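Local coordinates for protein SusD homolog (Bacteroides thetaiotaomicron VPI-5482, PDB 3IV0) that probably binds glycans at the outer membrane, as a SusD-family protein of a gut Bacteroides, although its own ligand is not established, at residues A[265-270]-A[359-364]; A[458-463]-A[475-480]; A[316-321]-A[398-403]. All coordinates share one frame; numbering follows the deposited sequence.

Interactions 1 and 2 are buried, whereas interaction 3 is only partly so, and the three do not touch one another. Interaction 1 lies deepest, its centre about 10 Å from the centre of the chain, and it alone joins beta strands; main-chain bonds set its register. Interaction 2, about 21 Å from that centre, joins two loops near the C-terminus, flanking helix 466-470, through aromatic faces and one asparagine amide. Interaction 3, about 23 Å out and across the centre from interaction 2, sets a helix start against a helix end, joined by one main-chain hydrogen bond and a water, beside a capped first turn whose arginine pairs with its own aspartate. The segments of interactions 1 and 3 alternate along the chain.

Interaction 1: A[265-270]-A[359-364]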
loop_
_atom_site.group_PDB
_atom_site.type_symbol
_atom_site.label_atom_id
_atom_site.label_comp_id
_atom_site.label_asym_id
_atom_site.label_seq_id
_atom_site.Cartn_x
_atom_site.Cartn_y
_atom_site.Cartn_z
ATOM N N LEU A 265 2.974 -4.749 -9.670
ATOM C CA LEU A 265 2.986 -3.441 -10.318
ATOM C C LEU A 265 3.965 -2.516 -9.589
ATOM O O LEU A 265 4.653 -1.740 -10.271
ATOM C CB LEU A 265 1.586 -2.811 -10.417
ATOM C CG LEU A 265 0.618 -3.572 -11.322
ATOM C CD1 LEU A 265 -0.761 -2.920 -11.271
ATOM C CD2 LEU A 265 1.107 -3.700 -12.737
ATOM N N PHE A 266 4.016 -2.483 -8.264
ATOM C CA PHE A 266 5.085 -1.748 -7.568
ATOM C C PHE A 266 5.359 -2.484 -6.295
ATOM O O PHE A 266 4.422 -2.869 -5.565
ATOM C CB PHE A 266 4.780 -0.262 -7.320
ATOM C CG PHE A 266 5.962 0.461 -6.763
ATOM C CD1 PHE A 266 7.099 0.588 -7.558
ATOM C CD2 PHE A 266 6.029 0.845 -5.454
ATOM C CE1 PHE A 266 8.244 1.153 -7.045
ATOM C CE2 PHE A 266 7.188 1.401 -4.934
ATOM C CZ PHE A 266 8.300 1.542 -5.741
ATOM N N GLU A 267 6.637 -2.642 -5.969
ATOM C CA GLU A 267 7.108 -3.394 -4.808
ATOM C C GLU A 267 8.251 -2.657 -4.142
ATOM O O GLU A 267 9.007 -1.972 -4.813
ATOM C CB GLU A 267 7.570 -4.799 -5.245
ATOM C CG GLU A 267 6.579 -5.487 -6.152
ATOM C CD GLU A 267 7.077 -6.800 -6.726
ATOM O OE1 GLU A 267 8.219 -7.214 -6.440
ATOM O OE2 GLU A 267 6.298 -7.388 -7.511
ATOM N N ILE A 268 8.338 -2.804 -2.825
ATOM C CA ILE A 268 9.455 -2.325 -2.030
ATOM C C ILE A 268 10.410 -3.490 -1.870
ATOM O O ILE A 268 10.015 -4.579 -1.458
ATOM C CB ILE A 268 8.965 -1.838 -0.639
ATOM C CG1 ILE A 268 7.947 -0.692 -0.755
ATOM C CG2 ILE A 268 10.155 -1.353 0.216
ATOM C CD1 ILE A 268 7.051 -0.476 0.485
ATOM N N ALA A 269 11.686 -3.301 -2.219
ATOM C CA ALA A 269 12.637 -4.377 -2.285
ATOM C C ALA A 269 13.125 -4.810 -0.909
ATOM O O ALA A 269 13.516 -3.981 -0.089
ATOM C CB ALA A 269 13.861 -3.919 -3.140
ATOM N N GLN A 270 13.099 -6.118 -0.669
ATOM C CA GLN A 270 13.839 -6.725 0.425
ATOM C C GLN A 270 14.940 -7.580 -0.185
ATOM O O GLN A 270 14.744 -8.237 -1.205
ATOM C CB GLN A 270 12.945 -7.613 1.314
ATOM C CG GLN A 270 13.379 -7.606 2.756
ATOM C CD GLN A 270 12.574 -8.482 3.681
ATOM O OE1 GLN A 270 11.689 -9.264 3.265
ATOM N NE2 GLN A 270 12.866 -8.367 4.934
ATOM N N SER A 359 10.817 -13.356 3.291
ATOM C CA SER A 359 12.002 -12.734 2.713
ATOM C C SER A 359 11.703 -11.969 1.437
ATOM O O SER A 359 12.603 -11.369 0.823
ATOM C CB SER A 359 13.027 -13.824 2.395
ATOM O OG SER A 359 12.526 -14.646 1.360
ATOM N N GLY A 360 10.442 -11.916 1.042
ATOM C CA GLY A 360 10.052 -11.298 -0.208
ATOM C C GLY A 360 9.925 -9.799 -0.136
ATOM O O GLY A 360 9.949 -9.194 0.930
ATOM N N ASN A 361 9.765 -9.201 -1.304
ATOM C CA ASN A 361 9.438 -7.767 -1.415
ATOM C C ASN A 361 8.078 -7.500 -0.809
ATOM O O ASN A 361 7.243 -8.383 -0.767
ATOM C CB ASN A 361 9.420 -7.329 -2.894
ATOM C CG ASN A 361 10.736 -7.503 -3.599
ATOM O OD1 ASN A 361 11.789 -7.653 -2.975
ATOM N ND2 ASN A 361 10.686 -7.490 -4.912
ATOM N N GLN A 362 7.833 -6.278 -0.370
ATOM C CA GLN A 362 6.502 -5.868 0.026
ATOM C C GLN A 362 5.779 -5.466 -1.229
ATOM O O GLN A 362 6.244 -4.605 -1.994
ATOM C CB GLN A 362 6.557 -4.708 1.018
ATOM C CG GLN A 362 5.194 -4.095 1.333
ATOM C CD GLN A 362 4.289 -4.920 2.213
ATOM O OE1 GLN A 362 4.739 -5.731 3.003
ATOM N NE2 GLN A 362 2.981 -4.691 2.076
ATOM N N ILE A 363 4.601 -6.054 -1.456
ATOM C CA ILE A 363 3.879 -5.818 -2.703
ATOM C C ILE A 363 2.892 -4.679 -2.562
ATOM O O ILE A 363 1.772 -4.892 -2.041
ATOM C CB ILE A 363 3.128 -7.046 -3.185
ATOM C CG1 ILE A 363 4.060 -8.272 -3.247
ATOM C CG2 ILE A 363 2.553 -6.798 -4.576
ATOM C CD1 ILE A 363 5.389 -8.121 -4.076
ATOM N N VAL A 364 3.256 -3.474 -3.004
ATOM C CA VAL A 364 2.466 -2.288 -2.761
ATOM C C VAL A 364 1.249 -2.273 -3.674
ATOM O O VAL A 364 0.107 -2.066 -3.200
ATOM C CB VAL A 364 3.318 -1.016 -2.958
ATOM C CG1 VAL A 364 2.443 0.256 -2.828
ATOM C CG2 VAL A 364 4.446 -0.971 -1.936
#
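Glu267 and Ile363 form a non-hydrogen-bonded antiparallel pair beside the hydrogen-bonded pair Ile268–Gln362, in which Ile268 N reaches Gln362 O at 2.9 Å and Gln362 N returns to Ile268 O at 3.0 Å. On the face that carries Glu267 and Ile363, the extended Glu267 chain runs alongside Ile363 in the one of its two conformers described here. Asn361 ND2 meets Glu267 OE1 at 2.9 Å, nearly straight at 174° and within its own amide plane, though the amide and carboxylate are turned 57° apart. The same OE1 accepts from Gly260 N, so two donors grip this buried oxygen. The two strands, 264-268 and 362-366, make a small antiparallel sheet within a SusD-type fold in which helix far outweighs strand, and a classic beta bulge sets Leu265 and Phe266 both against Phe365. Asn361 also works past the strand end: its OD1 accepts from Gln270 N at 3.1 Å, the donor tilted from the carbonyl plane. On the side of Ile268 and Gln362, Ile268 CD1 reaches Val364 CG2 at 3.6 Å, where the chain turns a corner. That Val364 branch lies beside its own backbone N (CG1 anti to it, chi1 175°), which turns it to Ile268, while helix 19-39 touches Ile268 through Arg34 and Thr37.

Interaction 2: A[458-463]-A[475-480]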
loop_
_atom_site.group_PDB
_atom_site.type_symbol
_atom_site.label_atom_id
_atom_site.label_comp_id
_atom_site.label_asym_id
_atom_site.label_seq_id
_atom_site.Cartn_x
_atom_site.Cartn_y
_atom_site.Cartn_z
ATOM N N ALA A 458 -10.755 11.780 12.460
ATOM C CA ALA A 458 -10.371 10.603 13.229
ATOM C C ALA A 458 -9.801 9.464 12.396
ATOM O O ALA A 458 -9.372 8.460 12.956
ATOM C CB ALA A 458 -11.541 10.079 14.099
ATOM N N TRP A 459 -9.814 9.588 11.071
ATOM C CA TRP A 459 -9.150 8.593 10.196
ATOM C C TRP A 459 -7.643 8.880 10.046
ATOM O O TRP A 459 -6.927 8.031 9.526
ATOM C CB TRP A 459 -9.828 8.545 8.830
ATOM C CG TRP A 459 -9.780 9.818 8.091
ATOM C CD1 TRP A 459 -10.711 10.785 8.102
ATOM C CD2 TRP A 459 -8.741 10.289 7.194
ATOM N NE1 TRP A 459 -10.340 11.826 7.300
ATOM C CE2 TRP A 459 -9.131 11.539 6.720
ATOM C CE3 TRP A 459 -7.523 9.761 6.749
ATOM C CZ2 TRP A 459 -8.355 12.289 5.802
ATOM C CZ3 TRP A 459 -6.804 10.471 5.844
ATOM C CH2 TRP A 459 -7.188 11.724 5.410
ATOM N N THR A 460 -7.173 10.050 10.482
ATOM C CA THR A 460 -5.748 10.397 10.359
ATOM C C THR A 460 -4.952 9.854 11.536
ATOM O O THR A 460 -5.523 9.520 12.572
ATOM C CB THR A 460 -5.518 11.901 10.314
ATOM O OG1 THR A 460 -5.899 12.482 11.582
ATOM C CG2 THR A 460 -6.279 12.530 9.133
ATOM N N TRP A 461 -3.633 9.743 11.355
ATOM C CA TRP A 461 -2.685 9.583 12.444
ATOM C C TRP A 461 -2.446 10.908 13.157
ATOM O O TRP A 461 -2.439 11.931 12.532
ATOM C CB TRP A 461 -1.334 9.053 11.894
ATOM C CG TRP A 461 -1.353 7.614 11.573
ATOM C CD1 TRP A 461 -1.992 7.019 10.534
ATOM C CD2 TRP A 461 -0.769 6.541 12.343
ATOM N NE1 TRP A 461 -1.804 5.668 10.573
ATOM C CE2 TRP A 461 -1.060 5.343 11.677
ATOM C CE3 TRP A 461 0.025 6.496 13.503
ATOM C CZ2 TRP A 461 -0.651 4.107 12.156
ATOM C CZ3 TRP A 461 0.427 5.296 13.976
ATOM C CH2 TRP A 461 0.090 4.108 13.315
ATOM N N PRO A 462 -2.185 10.851 14.481
ATOM C CA PRO A 462 -1.649 12.024 15.123
ATOM C C PRO A 462 -0.354 12.450 14.459
ATOM O O PRO A 462 0.385 11.587 13.997
ATOM C CB PRO A 462 -1.381 11.555 16.564
ATOM C CG PRO A 462 -2.251 10.320 16.748
ATOM C CD PRO A 462 -2.291 9.704 15.392
ATOM N N ILE A 463 -0.098 13.743 14.450
ATOM C CA ILE A 463 1.174 14.299 13.985
ATOM C C ILE A 463 2.070 14.493 15.209
ATOM O O ILE A 463 1.699 15.207 16.140
ATOM C CB ILE A 463 0.945 15.602 13.252
ATOM C CG1 ILE A 463 0.243 15.316 11.916
ATOM C CG2 ILE A 463 2.287 16.356 12.991
ATOM C CD1 ILE A 463 -0.313 16.556 11.216
ATOM N N GLY A 475 -0.117 22.890 11.845
ATOM C CA GLY A 475 -1.097 22.602 12.863
ATOM C C GLY A 475 -1.287 21.097 13.012
ATOM O O GLY A 475 -1.058 20.325 12.061
ATOM N N LEU A 476 -1.672 20.648 14.198
ATOM C CA LEU A 476 -1.776 19.221 14.417
ATOM C C LEU A 476 -3.079 18.624 13.870
ATOM O O LEU A 476 -3.942 19.335 13.352
ATOM C CB LEU A 476 -1.619 18.903 15.900
ATOM C CG LEU A 476 -0.233 19.248 16.472
ATOM C CD1 LEU A 476 -0.219 18.933 17.938
ATOM C CD2 LEU A 476 0.904 18.530 15.762
ATOM N N ASN A 477 -3.197 17.303 13.975
ATOM C CA ASN A 477 -4.451 16.637 13.662
ATOM C C ASN A 477 -5.301 16.669 14.932
ATOM O O ASN A 477 -5.058 15.958 15.900
ATOM C CB ASN A 477 -4.222 15.236 13.085
ATOM C CG ASN A 477 -3.950 15.273 11.592
ATOM O OD1 ASN A 477 -4.415 16.181 10.904
ATOM N ND2 ASN A 477 -3.200 14.283 11.082
ATOM N N LEU A 478 -6.281 17.562 14.918
ATOM C CA LEU A 478 -6.919 18.022 16.143
ATOM C C LEU A 478 -7.828 17.020 16.800
ATOM O O LEU A 478 -8.109 17.119 18.011
ATOM C CB LEU A 478 -7.667 19.317 15.882
ATOM C CG LEU A 478 -6.754 20.452 15.405
ATOM C CD1 LEU A 478 -7.549 21.710 15.160
ATOM C CD2 LEU A 478 -5.656 20.694 16.443
ATOM N N PHE A 479 -8.284 15.998 16.072
ATOM C CA PHE A 479 -9.077 14.994 16.739
ATOM C C PHE A 479 -8.309 14.375 17.905
ATOM O O PHE A 479 -8.903 13.892 18.872
ATOM C CB PHE A 479 -9.523 13.885 15.779
ATOM C CG PHE A 479 -10.451 12.887 16.418
ATOM C CD1 PHE A 479 -11.779 13.220 16.654
ATOM C CD2 PHE A 479 -10.024 11.652 16.822
ATOM C CE1 PHE A 479 -12.618 12.326 17.252
ATOM C CE2 PHE A 479 -10.884 10.750 17.419
ATOM C CZ PHE A 479 -12.196 11.117 17.654
ATOM N N TRP A 480 -6.990 14.319 17.776
ATOM C CA TRP A 480 -6.148 13.635 18.767
ATOM C C TRP A 480 -5.621 14.590 19.837
ATOM O O TRP A 480 -4.830 14.166 20.665
ATOM C CB TRP A 480 -4.989 12.931 18.047
ATOM C CG TRP A 480 -5.495 12.092 16.936
ATOM C CD1 TRP A 480 -5.297 12.304 15.619
ATOM C CD2 TRP A 480 -6.294 10.919 17.056
ATOM N NE1 TRP A 480 -5.947 11.338 14.900
ATOM C CE2 TRP A 480 -6.579 10.472 15.754
ATOM C CE3 TRP A 480 -6.830 10.202 18.142
ATOM C CZ2 TRP A 480 -7.370 9.336 15.507
ATOM C CZ3 TRP A 480 -7.611 9.114 17.895
ATOM C CH2 TRP A 480 -7.871 8.672 16.600
HETATM O O HOH W 1 -2.294 15.193 15.990
#
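Trp480 lies against Pro462 and reaches Thr460 and Ala458 from a short 3-10 turn, 478-480, by which the C-terminal tail of this SusD-family protein folds back on the loop before helix 466-470. Its CB starts 4.0 Å from Pro462 CG. With CG beside the backbone N (chi1 -51°), the indole slides under the proline: Pro462 CG stands over the five-membered ring, 20° off its normal and 3.9 Å from its centroid, a CH-pi contact. Phe479 CD2, from the same segment, lies over the opposite indole face, toward its rim. Further out, CD1 meets Pro462 N, and NE1 gives Thr460 O a weak bond, 3.0 Å long but bent to 130°; that carbonyl also accepts from Arg51. At the far edge CZ2 comes 3.4 Å from Ala458 O, near the ring plane.

The neighbouring Phe479 ring takes Ala458 CB over one face, 3.5 Å from the ring centroid, a second CH-pi contact. Asn477 supplies the stronger polar link: ND2 approaches Trp461 O nearly along the C=O axis at 2.9 Å. Phe142 O is a further acceptor for ND2, and Arg159 donates to OD1, which together fix the amide's rotation. Ile463 CG1 and CD1 pass across this amide at about a right angle. Between the backbones, a single water accepts from Ile463 N at 3.0 Å and donates to Asn477 O.

Interaction 3: A[316-321]-A[398-403]; sequences DDARKE and RAHASE
Ala318 N donates to Ala399 O at 2.7 Å, with an angle of 158° at the hydrogen, the one direct hydrogen bond between 316-321 and 398-403. A water adds a bridge, donating to Asp316 O and accepting from Ser402 N at 2.8 Å. Beside it, Ala401 CA makes a CA-H...O contact with Asp316 O, 3.4 Å away.

Asp317 is the N-cap of helix 318-323: its OD1 accepts from Arg319 N on the anti side and, through its syn lone pair, from Arg319 NE. The other oxygen, OD2, takes Arg319 NH2 at 2.8 Å, so the guanidinium grips the carboxylate side-on, one nitrogen to each oxygen; the backbone N and NH2 both stand tilted out of the carboxylate plane. The remaining nitrogen, NH1, forms salt bridges with Glu422 and Glu418 of helix 408-422. Opposite this helix start, helix 385-398 ends in a Schellman motif, where His400 takes positive phi (56°); the contact thus joins the beginning of one helix to the finish of another. Replacing Asp317 with an alanine would probably cost the helix its side-chain cap and leave Arg319 NE and NH2 without this carboxylate, the guanidinium then held chiefly through NH1.

The packing contacts are made by methyl groups. Ala399 CB sits over one face of the Arg319 guanidinium, 3.5 Å from CZ, a position that the bend at chi3 (-69°) gives the arginine. Nearer the surface, Ala318 CB approaches the His400 ring at its edge, 4.0 Å from CD2, while within 398-403 itself Arg398 O lies over the centre of one face of that ring.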
loop_
_atom_site.group_PDB
_atom_site.type_symbol
_atom_site.label_atom_id
_atom_site.label_comp_id
_atom_site.label_asym_id
_atom_site.label_seq_id
_atom_site.Cartn_x
_atom_site.Cartn_y
_atom_site.Cartn_z
ATOM N N ASP A 316 -16.843 -22.159 -2.571
ATOM C CA ASP A 316 -15.485 -22.501 -2.993
ATOM C C ASP A 316 -14.592 -21.271 -3.041
ATOM O O ASP A 316 -15.047 -20.231 -3.503
ATOM C CB ASP A 316 -15.481 -23.106 -4.393
ATOM C CG ASP A 316 -16.018 -24.519 -4.443
ATOM O OD1 ASP A 316 -16.190 -25.175 -3.382
ATOM O OD2 ASP A 316 -16.286 -24.961 -5.580
ATOM N N ASP A 317 -13.344 -21.413 -2.608
ATOM C CA ASP A 317 -12.364 -20.318 -2.719
ATOM C C ASP A 317 -11.026 -20.888 -2.280
ATOM O O ASP A 317 -10.829 -21.152 -1.090
ATOM C CB ASP A 317 -12.751 -19.167 -1.816
ATOM C CG ASP A 317 -11.897 -17.920 -2.020
ATOM O OD1 ASP A 317 -10.716 -18.073 -2.438
ATOM O OD2 ASP A 317 -12.395 -16.814 -1.759
ATOM N N ALA A 318 -10.130 -21.084 -3.233
ATOM C CA ALA A 318 -8.847 -21.708 -2.955
ATOM C C ALA A 318 -7.985 -20.900 -1.969
ATOM O O ALA A 318 -7.050 -21.447 -1.362
ATOM C CB ALA A 318 -8.117 -21.965 -4.212
ATOM N N ARG A 319 -8.266 -19.602 -1.813
ATOM C CA ARG A 319 -7.527 -18.828 -0.839
ATOM C C ARG A 319 -7.735 -19.367 0.558
ATOM O O ARG A 319 -6.869 -19.231 1.426
ATOM C CB ARG A 319 -7.910 -17.339 -0.923
ATOM C CG ARG A 319 -7.460 -16.691 -2.242
ATOM C CD ARG A 319 -8.099 -15.327 -2.523
ATOM N NE ARG A 319 -9.529 -15.474 -2.800
ATOM C CZ ARG A 319 -10.288 -14.609 -3.457
ATOM N NH1 ARG A 319 -9.770 -13.507 -3.997
ATOM N NH2 ARG A 319 -11.581 -14.821 -3.594
ATOM N N LYS A 320 -8.891 -19.986 0.800
ATOM C CA LYS A 320 -9.133 -20.543 2.133
ATOM C C LYS A 320 -8.066 -21.563 2.519
ATOM O O LYS A 320 -7.482 -21.465 3.591
ATOM C CB LYS A 320 -10.526 -21.187 2.214
ATOM C CG LYS A 320 -11.654 -20.211 2.159
ATOM C CD LYS A 320 -13.008 -20.858 2.519
ATOM C CE LYS A 320 -13.459 -21.885 1.510
ATOM N NZ LYS A 320 -14.846 -22.428 1.817
ATOM N N GLU A 321 -7.816 -22.516 1.644
ATOM C CA GLU A 321 -6.876 -23.597 1.892
ATOM C C GLU A 321 -5.424 -23.144 1.763
ATOM O O GLU A 321 -4.519 -23.642 2.459
ATOM C CB GLU A 321 -7.122 -24.737 0.910
ATOM C CG GLU A 321 -8.338 -25.572 1.137
ATOM C CD GLU A 321 -9.645 -24.951 0.653
ATOM O OE1 GLU A 321 -9.646 -24.098 -0.258
ATOM O OE2 GLU A 321 -10.716 -25.347 1.190
ATOM N N ARG A 398 -9.218 -16.949 -10.803
ATOM C CA ARG A 398 -7.883 -17.330 -10.366
ATOM C C ARG A 398 -7.936 -17.994 -8.987
ATOM O O ARG A 398 -7.172 -18.928 -8.724
ATOM C CB ARG A 398 -6.937 -16.102 -10.378
ATOM C CG ARG A 398 -5.511 -16.467 -10.121
ATOM C CD ARG A 398 -5.079 -16.362 -8.693
ATOM N NE ARG A 398 -5.089 -14.976 -8.219
ATOM C CZ ARG A 398 -4.145 -14.079 -8.467
ATOM N NH1 ARG A 398 -3.085 -14.378 -9.188
ATOM N NH2 ARG A 398 -4.278 -12.859 -7.994
ATOM N N ALA A 399 -8.839 -17.537 -8.132
ATOM C CA ALA A 399 -9.030 -18.119 -6.796
ATOM C C ALA A 399 -9.907 -19.372 -6.786
ATOM O O ALA A 399 -10.176 -19.913 -5.715
ATOM C CB ALA A 399 -9.616 -17.061 -5.889
ATOM N N HIS A 400 -10.403 -19.798 -7.944
ATOM C CA HIS A 400 -11.340 -20.909 -8.020
ATOM C C HIS A 400 -12.558 -20.627 -7.128
ATOM O O HIS A 400 -13.077 -21.522 -6.450
ATOM C CB HIS A 400 -10.641 -22.248 -7.697
ATOM C CG HIS A 400 -9.409 -22.480 -8.502
ATOM N ND1 HIS A 400 -9.404 -22.432 -9.878
ATOM C CD2 HIS A 400 -8.139 -22.749 -8.128
ATOM C CE1 HIS A 400 -8.179 -22.670 -10.317
ATOM N NE2 HIS A 400 -7.395 -22.866 -9.276
ATOM N N ALA A 401 -13.043 -19.391 -7.160
ATOM C CA ALA A 401 -14.288 -19.007 -6.571
ATOM C C ALA A 401 -15.355 -18.841 -7.640
ATOM O O ALA A 401 -15.050 -18.703 -8.829
ATOM C CB ALA A 401 -14.106 -17.701 -5.765
ATOM N N SER A 402 -16.612 -18.844 -7.225
ATOM C CA SER A 402 -17.700 -18.790 -8.192
ATOM C C SER A 402 -17.722 -17.473 -8.974
ATOM O O SER A 402 -17.405 -16.421 -8.431
ATOM C CB SER A 402 -19.029 -18.979 -7.488
ATOM O OG SER A 402 -19.334 -17.881 -6.632
ATOM N N GLU A 403 -18.047 -17.519 -10.264
ATOM C CA GLU A 403 -18.180 -16.298 -11.044
ATOM C C GLU A 403 -19.377 -15.491 -10.531
ATOM O O GLU A 403 -20.418 -16.038 -10.154
ATOM C CB GLU A 403 -18.344 -16.593 -12.531
ATOM C CG GLU A 403 -17.062 -17.040 -13.231
ATOM C CD GLU A 403 -17.190 -16.954 -14.740
ATOM O OE1 GLU A 403 -18.315 -17.166 -15.254
ATOM O OE2 GLU A 403 -16.176 -16.673 -15.412
HETATM O O HOH W 2 -17.353 -19.351 -4.574
#